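Local atomic coordinates of polyhedrin (PDB entry 5A9A), a protein that forms the crystalline matrix of cypovirus polyhedra, the insect-virus occlusion bodies that embed virus particles, and binds uridine 5'-triphosphate in these crystals. Residues A[101-106]-A[162-167]; A[38-43]-A[65-70]; A[26-31]-A[111-116]; A[117-122]-A[174-179]. All blocks are in the same frame, centred on the assembly; numbering follows the deposited sequence.

Contact 1 of 4, residues A[101-106]-A[162-167]; sequences EYPVAI and IPLRCQ. With UTP (uridine 5'-triphosphate), chain B.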
# COMPACT_ATOMS: atom_id res chain seq x y z
N GLU A 101 14.13 11.59 18.56
CA GLU A 101 13.39 11.65 17.30
C GLU A 101 11.95 11.13 17.33
O GLU A 101 11.31 11.03 16.29
CB GLU A 101 14.15 10.90 16.20
CG GLU A 101 15.39 11.62 15.71
CD GLU A 101 15.80 11.17 14.32
OE1 GLU A 101 15.01 10.47 13.66
OE2 GLU A 101 16.92 11.52 13.89
N TYR A 102 11.44 10.79 18.51
CA TYR A 102 10.04 10.40 18.60
C TYR A 102 9.21 11.65 18.89
O TYR A 102 9.57 12.44 19.76
CB TYR A 102 9.82 9.33 19.67
CG TYR A 102 8.40 8.81 19.68
CD1 TYR A 102 7.39 9.50 20.32
CD2 TYR A 102 8.08 7.62 19.04
CE1 TYR A 102 6.10 9.04 20.32
CE2 TYR A 102 6.78 7.14 19.04
CZ TYR A 102 5.79 7.86 19.68
OH TYR A 102 4.50 7.40 19.70
N PRO A 103 8.10 11.83 18.16
CA PRO A 103 7.34 13.08 18.24
C PRO A 103 6.67 13.31 19.59
O PRO A 103 6.49 12.37 20.36
CB PRO A 103 6.29 12.92 17.14
CG PRO A 103 6.10 11.46 17.01
CD PRO A 103 7.46 10.86 17.26
N VAL A 104 6.31 14.56 19.86
CA VAL A 104 5.65 14.92 21.11
C VAL A 104 4.16 15.18 20.92
O VAL A 104 3.42 15.30 21.89
CB VAL A 104 6.29 16.18 21.75
CG1 VAL A 104 7.68 15.86 22.29
CG2 VAL A 104 6.35 17.33 20.74
N ALA A 105 3.73 15.28 19.67
CA ALA A 105 2.33 15.56 19.38
C ALA A 105 2.02 15.35 17.90
O ALA A 105 2.92 15.34 17.06
CB ALA A 105 1.99 16.99 19.79
N ILE A 106 0.73 15.20 17.59
CA ILE A 106 0.27 15.09 16.22
C ILE A 106 -0.80 16.13 15.95
O ILE A 106 -1.66 16.39 16.80
CB ILE A 106 -0.36 13.71 15.93
CG1 ILE A 106 0.44 12.59 16.59
CG2 ILE A 106 -0.46 13.49 14.42
CD1 ILE A 106 -0.26 11.25 16.54
N ILE A 162 -3.32 16.02 18.93
CA ILE A 162 -3.11 14.83 19.74
C ILE A 162 -1.78 14.92 20.47
O ILE A 162 -0.72 14.88 19.84
CB ILE A 162 -3.10 13.55 18.87
CG1 ILE A 162 -4.40 13.44 18.07
CG2 ILE A 162 -2.89 12.33 19.75
CD1 ILE A 162 -4.45 12.21 17.18
N PRO A 163 -1.82 15.04 21.80
CA PRO A 163 -0.55 15.01 22.53
C PRO A 163 -0.01 13.59 22.64
O PRO A 163 -0.79 12.66 22.87
CB PRO A 163 -0.94 15.53 23.92
CG PRO A 163 -2.36 15.14 24.07
CD PRO A 163 -2.97 15.22 22.70
N LEU A 164 1.29 13.42 22.44
CA LEU A 164 1.93 12.14 22.67
C LEU A 164 2.77 12.24 23.93
O LEU A 164 3.85 12.83 23.92
CB LEU A 164 2.78 11.73 21.46
CG LEU A 164 2.04 11.61 20.12
CD1 LEU A 164 2.99 11.30 18.98
CD2 LEU A 164 0.94 10.56 20.20
N ARG A 165 2.27 11.66 25.02
CA ARG A 165 2.92 11.76 26.32
C ARG A 165 3.82 10.56 26.57
O ARG A 165 4.51 10.48 27.58
CB ARG A 165 1.87 11.83 27.44
CG ARG A 165 0.93 13.02 27.35
CD ARG A 165 -0.51 12.56 27.27
NE ARG A 165 -1.46 13.64 27.45
CZ ARG A 165 -2.76 13.54 27.19
NH1 ARG A 165 -3.26 12.40 26.73
NH2 ARG A 165 -3.57 14.58 27.38
N CYS A 166 3.80 9.62 25.63
CA CYS A 166 4.59 8.41 25.72
C CYS A 166 5.32 8.26 24.40
O CYS A 166 5.13 9.08 23.50
CB CYS A 166 3.67 7.21 25.97
SG CYS A 166 2.58 7.42 27.42
N GLN A 167 6.16 7.24 24.27
CA GLN A 167 6.84 6.98 23.00
C GLN A 167 6.63 5.55 22.53
O GLN A 167 7.49 4.98 21.86
CB GLN A 167 8.33 7.30 23.11
CG GLN A 167 8.64 8.74 23.48
CD GLN A 167 10.08 9.12 23.17
OE1 GLN A 167 10.96 8.26 23.14
NE2 GLN A 167 10.31 10.40 22.91
PA UTP B . 25.99 10.01 21.94
O1A UTP B . 25.58 9.91 23.39
O2A UTP B . 26.35 11.34 21.34
O3A UTP B . 27.20 8.98 21.68
O5' UTP B . 24.80 9.39 21.06
PB UTP B . 27.32 7.58 22.46
O1B UTP B . 28.18 6.67 21.61
O2B UTP B . 27.71 7.87 23.89
O3B UTP B . 25.83 6.99 22.45
PG UTP B . 25.25 6.15 23.69
O1G UTP B . 26.46 5.91 24.56
O2G UTP B . 24.67 4.90 23.08
O3G UTP B . 24.22 7.08 24.28
C5' UTP B . 24.01 10.21 20.20
C4' UTP B . 22.78 10.70 20.96
O4' UTP B . 21.67 10.91 20.08
C1' UTP B . 20.47 10.74 20.84
C2' UTP B . 20.79 9.68 21.89
O2' UTP B . 20.20 9.99 23.15
C3' UTP B . 22.31 9.69 21.99
O3' UTP B . 22.72 10.09 23.30
N1 UTP B . 19.35 10.38 19.97
C6 UTP B . 19.42 10.61 18.66
C2 UTP B . 18.17 9.82 20.52
O2 UTP B . 18.10 9.62 21.74
N3 UTP B . 17.14 9.51 19.73
C4 UTP B . 17.20 9.73 18.41
O4 UTP B . 16.23 9.43 17.68
C5 UTP B . 18.34 10.28 17.85
O HOH W 1 8.41 12.31 22.70
O HOH W 2 6.58 12.05 23.45
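The ring of Tyr-102 lies between Gln-167 and Pro-103. Over one face sits CA of Gln-167, 3.6 Å from the ring centroid, a CH-pi contact. CD of Pro-103, the next residue in the chain, lies on the opposite face, toward the rim. Obliquely to the ring come Cys-166 O and Leu-164 CD1, and the Trp-64 ring meets it as well. The side chains of Tyr-102 and Gln-167 pass each other in opposite directions, ring and amide planes 39° apart. Gln-167 NE2 comes to 3.4 Å from Tyr-102 CB. CG of Tyr-102 is anti to the backbone N (chi1 -174°), which lays the ring against Gln-167. The hydroxyl bonds Glu-169 O, and Gln-167 OE1 takes the N-H of Leu-99.

Farther along, the segments become antiparallel neighbours in the six-stranded sheet, strands 105-111 and 157-163. Ile-106 and Ile-162 form a hydrogen-bonded pair, with both N...O distances (Ile-106 N to Ile-162 O and Ile-162 N to Ile-106 O) 2.7 Å. Leu-164 N bonds Val-104 O at 2.9 Å, from above the carbonyl plane. Leu-164 CD1 fits between Pro-103 CG and Ile-106 CG1.

At the other end, Glu-101 N gives a weak bond of 3.1 Å, bent to 130°, to O4 of the UTP uracil. His-79 and His-96 also hydrogen-bond UTP. The contact thus joins the ends of two inner strands to the nucleotide pocket. Where the strands part, water takes over from direct strand bonds at Pro-103 O, one molecule linking it to Gln-167 NE2.

Contact 2 of 4, residues A[38-43]-A[65-70]; sequences IIFIYK and RDMLYM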
# COMPACT_ATOMS: atom_id res chain seq x y z
N ILE A 38 -1.16 15.05 7.86
CA ILE A 38 -0.72 14.56 9.15
C ILE A 38 0.57 15.28 9.51
O ILE A 38 1.55 15.19 8.78
CB ILE A 38 -0.44 13.04 9.13
CG1 ILE A 38 -1.61 12.27 8.52
CG2 ILE A 38 -0.14 12.55 10.54
CD1 ILE A 38 -2.90 12.34 9.31
N ILE A 39 0.56 15.99 10.63
CA ILE A 39 1.71 16.79 11.04
C ILE A 39 2.21 16.37 12.42
O ILE A 39 1.49 16.45 13.41
CB ILE A 39 1.35 18.29 11.10
CG1 ILE A 39 0.61 18.70 9.83
CG2 ILE A 39 2.62 19.12 11.29
CD1 ILE A 39 -0.04 20.06 9.92
N PHE A 40 3.46 15.91 12.47
CA PHE A 40 4.09 15.56 13.74
C PHE A 40 4.94 16.70 14.26
O PHE A 40 5.60 17.40 13.48
CB PHE A 40 4.95 14.31 13.58
CG PHE A 40 4.18 13.07 13.24
CD1 PHE A 40 3.62 12.29 14.24
CD2 PHE A 40 4.01 12.67 11.92
CE1 PHE A 40 2.91 11.14 13.93
CE2 PHE A 40 3.30 11.53 11.61
CZ PHE A 40 2.75 10.76 12.61
N ILE A 41 4.93 16.90 15.57
CA ILE A 41 5.78 17.89 16.21
C ILE A 41 6.87 17.17 16.98
O ILE A 41 6.61 16.17 17.64
CB ILE A 41 4.98 18.78 17.19
CG1 ILE A 41 3.71 19.30 16.52
CG2 ILE A 41 5.85 19.93 17.69
CD1 ILE A 41 2.87 20.19 17.41
N TYR A 42 8.10 17.68 16.90
CA TYR A 42 9.24 17.00 17.50
C TYR A 42 9.93 17.81 18.60
O TYR A 42 9.60 18.98 18.83
CB TYR A 42 10.23 16.60 16.41
CG TYR A 42 9.65 15.54 15.50
CD1 TYR A 42 8.87 15.89 14.40
CD2 TYR A 42 9.84 14.19 15.77
CE1 TYR A 42 8.33 14.93 13.58
CE2 TYR A 42 9.30 13.22 14.95
CZ TYR A 42 8.54 13.59 13.86
OH TYR A 42 7.99 12.63 13.05
N LYS A 43 10.88 17.17 19.27
CA LYS A 43 11.54 17.77 20.43
C LYS A 43 12.48 18.90 20.04
O LYS A 43 12.98 19.61 20.91
CB LYS A 43 12.31 16.69 21.20
CG LYS A 43 11.43 15.70 21.94
CD LYS A 43 12.23 14.52 22.45
CE LYS A 43 11.35 13.47 23.11
NZ LYS A 43 11.10 13.76 24.55
N ARG A 65 7.72 2.66 13.95
CA ARG A 65 8.91 3.15 13.26
C ARG A 65 8.58 4.36 12.39
O ARG A 65 9.39 5.28 12.26
CB ARG A 65 9.51 2.04 12.40
CG ARG A 65 10.92 2.33 11.90
CD ARG A 65 11.93 2.27 13.04
NE ARG A 65 13.30 2.43 12.55
CZ ARG A 65 14.27 1.54 12.71
NH1 ARG A 65 14.06 0.41 13.37
NH2 ARG A 65 15.48 1.79 12.21
N ASP A 66 7.39 4.35 11.79
CA ASP A 66 6.96 5.43 10.91
C ASP A 66 6.81 6.75 11.64
O ASP A 66 6.70 7.80 11.01
CB ASP A 66 5.63 5.07 10.24
CG ASP A 66 5.76 3.91 9.26
OD1 ASP A 66 6.85 3.75 8.67
OD2 ASP A 66 4.78 3.16 9.07
N MET A 67 6.79 6.71 12.97
CA MET A 67 6.57 7.91 13.77
C MET A 67 7.82 8.77 13.84
O MET A 67 7.73 9.98 14.08
CB MET A 67 6.15 7.53 15.20
CG MET A 67 4.87 6.68 15.29
SD MET A 67 3.35 7.59 14.94
CE MET A 67 3.15 8.54 16.46
N LEU A 68 8.99 8.16 13.64
CA LEU A 68 10.25 8.84 13.89
C LEU A 68 10.55 9.95 12.89
O LEU A 68 10.09 9.94 11.75
CB LEU A 68 11.41 7.83 13.92
CG LEU A 68 11.26 6.69 14.93
CD1 LEU A 68 12.54 5.87 14.98
CD2 LEU A 68 10.91 7.21 16.31
N TYR A 69 11.35 10.91 13.35
CA TYR A 69 11.66 12.13 12.62
C TYR A 69 12.31 11.88 11.26
O TYR A 69 11.83 12.37 10.23
CB TYR A 69 12.57 13.00 13.48
CG TYR A 69 12.79 14.41 12.97
CD1 TYR A 69 11.71 15.25 12.72
CD2 TYR A 69 14.07 14.90 12.76
CE1 TYR A 69 11.91 16.54 12.26
CE2 TYR A 69 14.27 16.18 12.30
CZ TYR A 69 13.19 17.00 12.06
OH TYR A 69 13.39 18.28 11.60
N MET A 70 13.41 11.13 11.25
CA MET A 70 14.17 10.91 10.02
C MET A 70 14.60 9.46 9.86
O MET A 70 14.38 8.85 8.81
CB MET A 70 15.38 11.84 9.97
CG MET A 70 15.01 13.30 9.83
SD MET A 70 16.35 14.31 9.18
CE MET A 70 15.40 15.60 8.37
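This contact packs the end of strand 34-41, in the six-stranded sheet, against the loop that leads from strand 57-62 to helix 76-87. Two aromatic side chains of segment 38-43, Phe-40 and Tyr-42, carry it. Tyr-69 turns its edge to the face of Tyr-42 in a T-shaped stack, with ring centroids 4.6 Å apart and planes at 60°. CD1 of Tyr-69 sits over the centre of the Tyr-42 ring, and CB of Tyr-69 adds a CH-pi contact to the same ring. A chi1 of -170° turns the Tyr-69 ring away from its own N and over Tyr-42.

The hydroxyl of Tyr-42 donates to Met-67 O at 2.9 Å, tilted 31° from the carbonyl plane. Met-67 bends at chi2 and chi3 and crosses Phe-40 at about a right angle. Its CE reaches 3.6 Å from Phe-40 CE1. The sulfur stands obliquely to that ring, SD lying 4.8 Å from the centroid, a Met-aromatic contact.

Arg-48 NE also bonds Tyr-42 OH. The hydroxyl therefore has two partners, which would orient its hydrogen toward Met-67 O, while Tyr-69 covers one face of the ring. The nearby arginine would probably polarise the hydroxyl and strengthen its bond to Met-67 O.

Contact 3 of 4, residues A[26-31]-A[111-116]; sequences GPNVQD and NGNICW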
# COMPACT_ATOMS: atom_id res chain seq x y z
N GLY A 26 -16.58 23.02 -5.09
CA GLY A 26 -15.80 22.10 -5.90
C GLY A 26 -15.52 20.78 -5.19
O GLY A 26 -15.64 19.72 -5.79
N PRO A 27 -15.12 20.85 -3.92
CA PRO A 27 -14.84 19.63 -3.14
C PRO A 27 -16.04 18.71 -2.94
O PRO A 27 -15.85 17.56 -2.56
CB PRO A 27 -14.38 20.19 -1.78
CG PRO A 27 -13.82 21.53 -2.10
CD PRO A 27 -14.68 22.06 -3.21
N ASN A 28 -17.26 19.20 -3.20
CA ASN A 28 -18.46 18.42 -2.92
C ASN A 28 -19.00 17.63 -4.12
O ASN A 28 -19.98 16.90 -3.99
CB ASN A 28 -19.56 19.33 -2.36
CG ASN A 28 -19.20 19.92 -1.02
OD1 ASN A 28 -18.41 19.34 -0.27
ND2 ASN A 28 -19.77 21.07 -0.70
N VAL A 29 -18.37 17.79 -5.28
CA VAL A 29 -18.70 16.97 -6.44
C VAL A 29 -18.20 15.56 -6.17
O VAL A 29 -17.11 15.37 -5.64
CB VAL A 29 -18.03 17.51 -7.72
CG1 VAL A 29 -18.31 16.58 -8.90
CG2 VAL A 29 -18.50 18.92 -8.02
N GLN A 30 -18.99 14.55 -6.54
CA GLN A 30 -18.57 13.17 -6.33
C GLN A 30 -17.28 12.90 -7.11
O GLN A 30 -17.14 13.30 -8.26
CB GLN A 30 -19.67 12.19 -6.73
CG GLN A 30 -20.81 12.11 -5.72
CD GLN A 30 -20.36 11.56 -4.38
OE1 GLN A 30 -19.94 10.41 -4.27
NE2 GLN A 30 -20.43 12.39 -3.34
N ASP A 31 -16.36 12.21 -6.44
CA ASP A 31 -15.01 11.96 -6.98
C ASP A 31 -14.12 13.20 -6.96
O ASP A 31 -13.06 13.22 -7.58
CB ASP A 31 -15.07 11.36 -8.38
CG ASP A 31 -15.06 9.84 -8.36
OD1 ASP A 31 -15.25 9.26 -7.26
OD2 ASP A 31 -14.86 9.21 -9.42
N ASN A 111 -9.56 17.82 5.23
CA ASN A 111 -10.27 18.77 4.38
C ASN A 111 -11.01 18.10 3.23
O ASN A 111 -10.49 17.19 2.59
CB ASN A 111 -9.28 19.78 3.81
CG ASN A 111 -8.42 20.41 4.89
OD1 ASN A 111 -8.72 21.50 5.38
ND2 ASN A 111 -7.34 19.73 5.26
N GLY A 112 -12.22 18.58 2.97
CA GLY A 112 -13.02 18.11 1.86
C GLY A 112 -14.39 17.62 2.28
O GLY A 112 -14.81 17.78 3.42
N ASN A 113 -15.09 17.02 1.32
CA ASN A 113 -16.43 16.50 1.53
C ASN A 113 -16.36 15.18 2.29
O ASN A 113 -16.53 14.10 1.71
CB ASN A 113 -17.10 16.30 0.17
CG ASN A 113 -18.54 15.86 0.28
OD1 ASN A 113 -19.22 16.17 1.26
ND2 ASN A 113 -19.01 15.14 -0.73
N ILE A 114 -16.12 15.27 3.60
CA ILE A 114 -15.86 14.11 4.43
C ILE A 114 -17.04 13.76 5.33
O ILE A 114 -17.66 14.64 5.94
CB ILE A 114 -14.61 14.35 5.30
CG1 ILE A 114 -13.37 14.46 4.41
CG2 ILE A 114 -14.44 13.25 6.33
CD1 ILE A 114 -12.15 15.02 5.10
N CYS A 115 -17.35 12.47 5.41
CA CYS A 115 -18.40 11.99 6.30
C CYS A 115 -17.86 11.95 7.73
O CYS A 115 -17.33 10.94 8.18
CB CYS A 115 -18.87 10.59 5.89
SG CYS A 115 -20.25 9.96 6.87
N TRP A 116 -18.01 13.07 8.43
CA TRP A 116 -17.39 13.25 9.73
C TRP A 116 -17.87 12.21 10.73
O TRP A 116 -17.12 11.80 11.62
CB TRP A 116 -17.65 14.66 10.24
CG TRP A 116 -17.06 15.69 9.33
CD1 TRP A 116 -17.73 16.56 8.52
CD2 TRP A 116 -15.67 15.94 9.12
NE1 TRP A 116 -16.84 17.33 7.82
CE2 TRP A 116 -15.57 16.97 8.17
CE3 TRP A 116 -14.50 15.38 9.65
CZ2 TRP A 116 -14.33 17.48 7.74
CZ3 TRP A 116 -13.27 15.88 9.22
CH2 TRP A 116 -13.20 16.91 8.28
O HOH W 3 -13.57 16.86 -1.20
O HOH W 4 -16.75 14.81 -2.92
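A short 3-10 turn after helix 11-25, residues 26-28, meets an inverse gamma turn centred on Asn-113. The second turn lies in the loop between strands 105-111 and 120-124. The backbones come together at two points, with CA of Pro-27 5.5 Å from CA of Gly-112 and CA of Asn-28 5.3 Å from CA of Asn-113. Gly-112 has a positive phi of 125°, a backbone shape open mainly to glycine. No direct hydrogen bond crosses between the segments. Two waters do the joining. One donates to Pro-27 O and accepts from Asn-113 N. The other donates to Pro-27 O and Val-29 O, and accepts from Asn-113 ND2 at 3.2 Å. Pro-27 O thus takes a proton from each water.

The side chains lie close to this bridge. CB of Pro-27 packs 4.4 Å from Gly-112 CA. CB of Asn-113 faces both Pro-27 O and Asn-28 OD1. With chi1 at -175°, the amide of Asn-113 extends far enough for ND2 to meet the second water. The side chains of Asn-113 and Asn-28 cross at about a right angle, with amide planes 67° apart. Asn-113 OD1 is bonded by Arg-178 NH1, just after strand 170-176. Gln-30 bends at chi2 to bring its amide near; its OE1 is bonded by Arg-185 and its NE2 bonds Arg-178 O.

Arg-138 of the third subunit bonds Gly-26 O, so the turn also faces a subunit interface. The tip of Gln-30 comes nearest to this loop at Asn-113, where NE2 stands 4.0 Å from ND2 of Asn-113.

Contact 4 of 4, residues A[117-122]-A[174-179]; sequences ENVRVE and KFPSRM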
# COMPACT_ATOMS: atom_id res chain seq x y z
N GLU A 117 -19.11 11.77 10.57
CA GLU A 117 -19.68 10.72 11.41
C GLU A 117 -18.86 9.42 11.33
O GLU A 117 -18.77 8.68 12.30
CB GLU A 117 -21.12 10.45 10.99
CG GLU A 117 -21.62 9.05 11.27
CD GLU A 117 -23.04 8.83 10.77
OE1 GLU A 117 -23.55 9.69 10.03
OE2 GLU A 117 -23.64 7.79 11.11
N ASN A 118 -18.27 9.16 10.17
CA ASN A 118 -17.56 7.91 9.94
C ASN A 118 -16.04 8.03 10.04
O ASN A 118 -15.31 7.07 9.81
CB ASN A 118 -17.94 7.32 8.58
CG ASN A 118 -19.28 6.61 8.62
OD1 ASN A 118 -20.01 6.68 9.61
ND2 ASN A 118 -19.62 5.92 7.53
N VAL A 119 -15.57 9.23 10.37
CA VAL A 119 -14.14 9.45 10.57
C VAL A 119 -13.65 8.70 11.80
O VAL A 119 -14.31 8.67 12.84
CB VAL A 119 -13.83 10.96 10.73
CG1 VAL A 119 -12.43 11.16 11.31
CG2 VAL A 119 -13.97 11.67 9.40
N ARG A 120 -12.48 8.07 11.67
CA ARG A 120 -11.83 7.41 12.79
C ARG A 120 -10.36 7.80 12.82
O ARG A 120 -9.66 7.66 11.82
CB ARG A 120 -11.94 5.89 12.68
CG ARG A 120 -13.36 5.34 12.59
CD ARG A 120 -14.13 5.50 13.88
NE ARG A 120 -15.42 4.83 13.83
CZ ARG A 120 -16.56 5.41 13.46
NH1 ARG A 120 -16.59 6.69 13.12
NH2 ARG A 120 -17.69 4.70 13.43
N VAL A 121 -9.90 8.30 13.96
CA VAL A 121 -8.48 8.55 14.18
C VAL A 121 -8.11 7.92 15.51
O VAL A 121 -8.64 8.30 16.56
CB VAL A 121 -8.14 10.05 14.21
CG1 VAL A 121 -6.67 10.25 14.54
CG2 VAL A 121 -8.49 10.70 12.88
N GLU A 122 -7.21 6.95 15.47
CA GLU A 122 -6.91 6.18 16.67
C GLU A 122 -5.42 6.14 16.97
O GLU A 122 -4.60 5.81 16.11
CB GLU A 122 -7.45 4.76 16.52
CG GLU A 122 -7.46 3.96 17.81
CD GLU A 122 -8.41 2.77 17.76
OE1 GLU A 122 -8.12 1.82 17.00
OE2 GLU A 122 -9.44 2.80 18.47
N LYS A 174 -8.96 6.92 9.28
CA LYS A 174 -9.89 6.74 8.17
C LYS A 174 -10.69 8.02 7.96
O LYS A 174 -11.37 8.49 8.88
CB LYS A 174 -10.85 5.58 8.46
CG LYS A 174 -11.75 5.23 7.29
CD LYS A 174 -13.20 5.08 7.71
CE LYS A 174 -13.42 3.89 8.63
NZ LYS A 174 -14.85 3.49 8.65
N PHE A 175 -10.60 8.59 6.77
CA PHE A 175 -11.38 9.78 6.42
C PHE A 175 -12.16 9.52 5.13
O PHE A 175 -11.62 9.72 4.04
CB PHE A 175 -10.47 10.99 6.24
CG PHE A 175 -9.64 11.31 7.45
CD1 PHE A 175 -10.15 12.11 8.47
CD2 PHE A 175 -8.36 10.82 7.58
CE1 PHE A 175 -9.39 12.40 9.59
CE2 PHE A 175 -7.59 11.11 8.69
CZ PHE A 175 -8.11 11.90 9.70
N PRO A 176 -13.42 9.08 5.24
CA PRO A 176 -14.21 8.67 4.08
C PRO A 176 -15.08 9.80 3.51
O PRO A 176 -15.52 10.67 4.24
CB PRO A 176 -15.09 7.56 4.65
CG PRO A 176 -15.33 7.99 6.06
CD PRO A 176 -14.12 8.80 6.50
N SER A 177 -15.31 9.75 2.20
CA SER A 177 -16.13 10.75 1.52
C SER A 177 -17.59 10.64 1.92
O SER A 177 -18.06 9.56 2.29
CB SER A 177 -16.04 10.58 -0.00
OG SER A 177 -14.70 10.40 -0.44
N ARG A 178 -18.31 11.76 1.86
CA ARG A 178 -19.76 11.73 1.90
C ARG A 178 -20.25 11.24 0.55
O ARG A 178 -19.60 11.45 -0.48
CB ARG A 178 -20.34 13.13 2.12
CG ARG A 178 -20.24 13.68 3.53
CD ARG A 178 -21.14 14.90 3.65
NE ARG A 178 -20.93 15.66 4.87
CZ ARG A 178 -20.07 16.67 5.00
NH1 ARG A 178 -19.31 17.03 3.98
NH2 ARG A 178 -19.97 17.31 6.16
N MET A 179 -21.41 10.58 0.54
CA MET A 179 -22.07 10.21 -0.70
C MET A 179 -22.94 11.36 -1.18
O MET A 179 -23.16 12.33 -0.46
CB MET A 179 -22.93 8.97 -0.50
CG MET A 179 -22.13 7.71 -0.23
SD MET A 179 -20.98 7.35 -1.56
CE MET A 179 -19.98 6.07 -0.81
O HOH W 5 -16.13 4.64 10.59
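Lys-174 lies across from Arg-120 as an antiparallel hydrogen-bonded pair, joining strands 170-176 and 120-124 of the four-stranded sheet. Its CB lies 4.1 Å from Arg-120 O. A chi1 of -173° sends CG away from the backbone N, and the chain then bends at chi2 and chi3. That bend carries CD to 3.6 Å from Asn-118 O, with CE close behind. NZ reaches a water that in turn donates to Asn-118 O. NZ also makes a weak bond to Asn-197 of the second subunit. The same water lies over the centre of one face of the Arg-120 guanidinium.

The backbone bonds of the pair are Arg-120 N to Lys-174 O and Lys-174 N to Arg-120 O. Arg-120 turns its own tip back along its segment, where NH1 donates to both Glu-117 O and Val-119 O, each in the guanidinium plane. Its positive end is thus held by two carbonyls. Arg-120 NE and Lys-174 NZ, like charges, stay 5.4 Å apart.

Val-119 and Val-121 meet the Phe-175 ring obliquely. Phe-175 also touches Val-36, Ile-108 and Ala-110, so its ring joins this sheet to the six-stranded one. Pro-176 takes CB of Asn-118 on its CG and CG2 of Val-119 on its CD. The tightest of these apolar touches is Val-121 CG2 to Phe-175 CZ, 3.4 Å.

In the fold
Contacts 1 and 2 lie at the UTP end of the chain, with centres 8 Å apart. Val-104 N to Ile-41 O is 2.8 Å and Glu-101 O to Tyr-69 N is 2.9 Å, both probable hydrogen bonds. Tyr-69 thus touches Glu-101, a residue of the nucleotide pocket. Contacts 3 and 4 are farther from UTP, with centres 11 Å apart. Cys-115 N lies 2.8 Å from Pro-176 O, another probable bond. Contact 3 is about 30 Å from contact 1, centre to centre, and does not touch it. Contacts 1 and 4, with centres 23 Å apart, touch where Val-121 CG1 packs on Ile-162 CD1 at 4.0 Å, sheet against sheet.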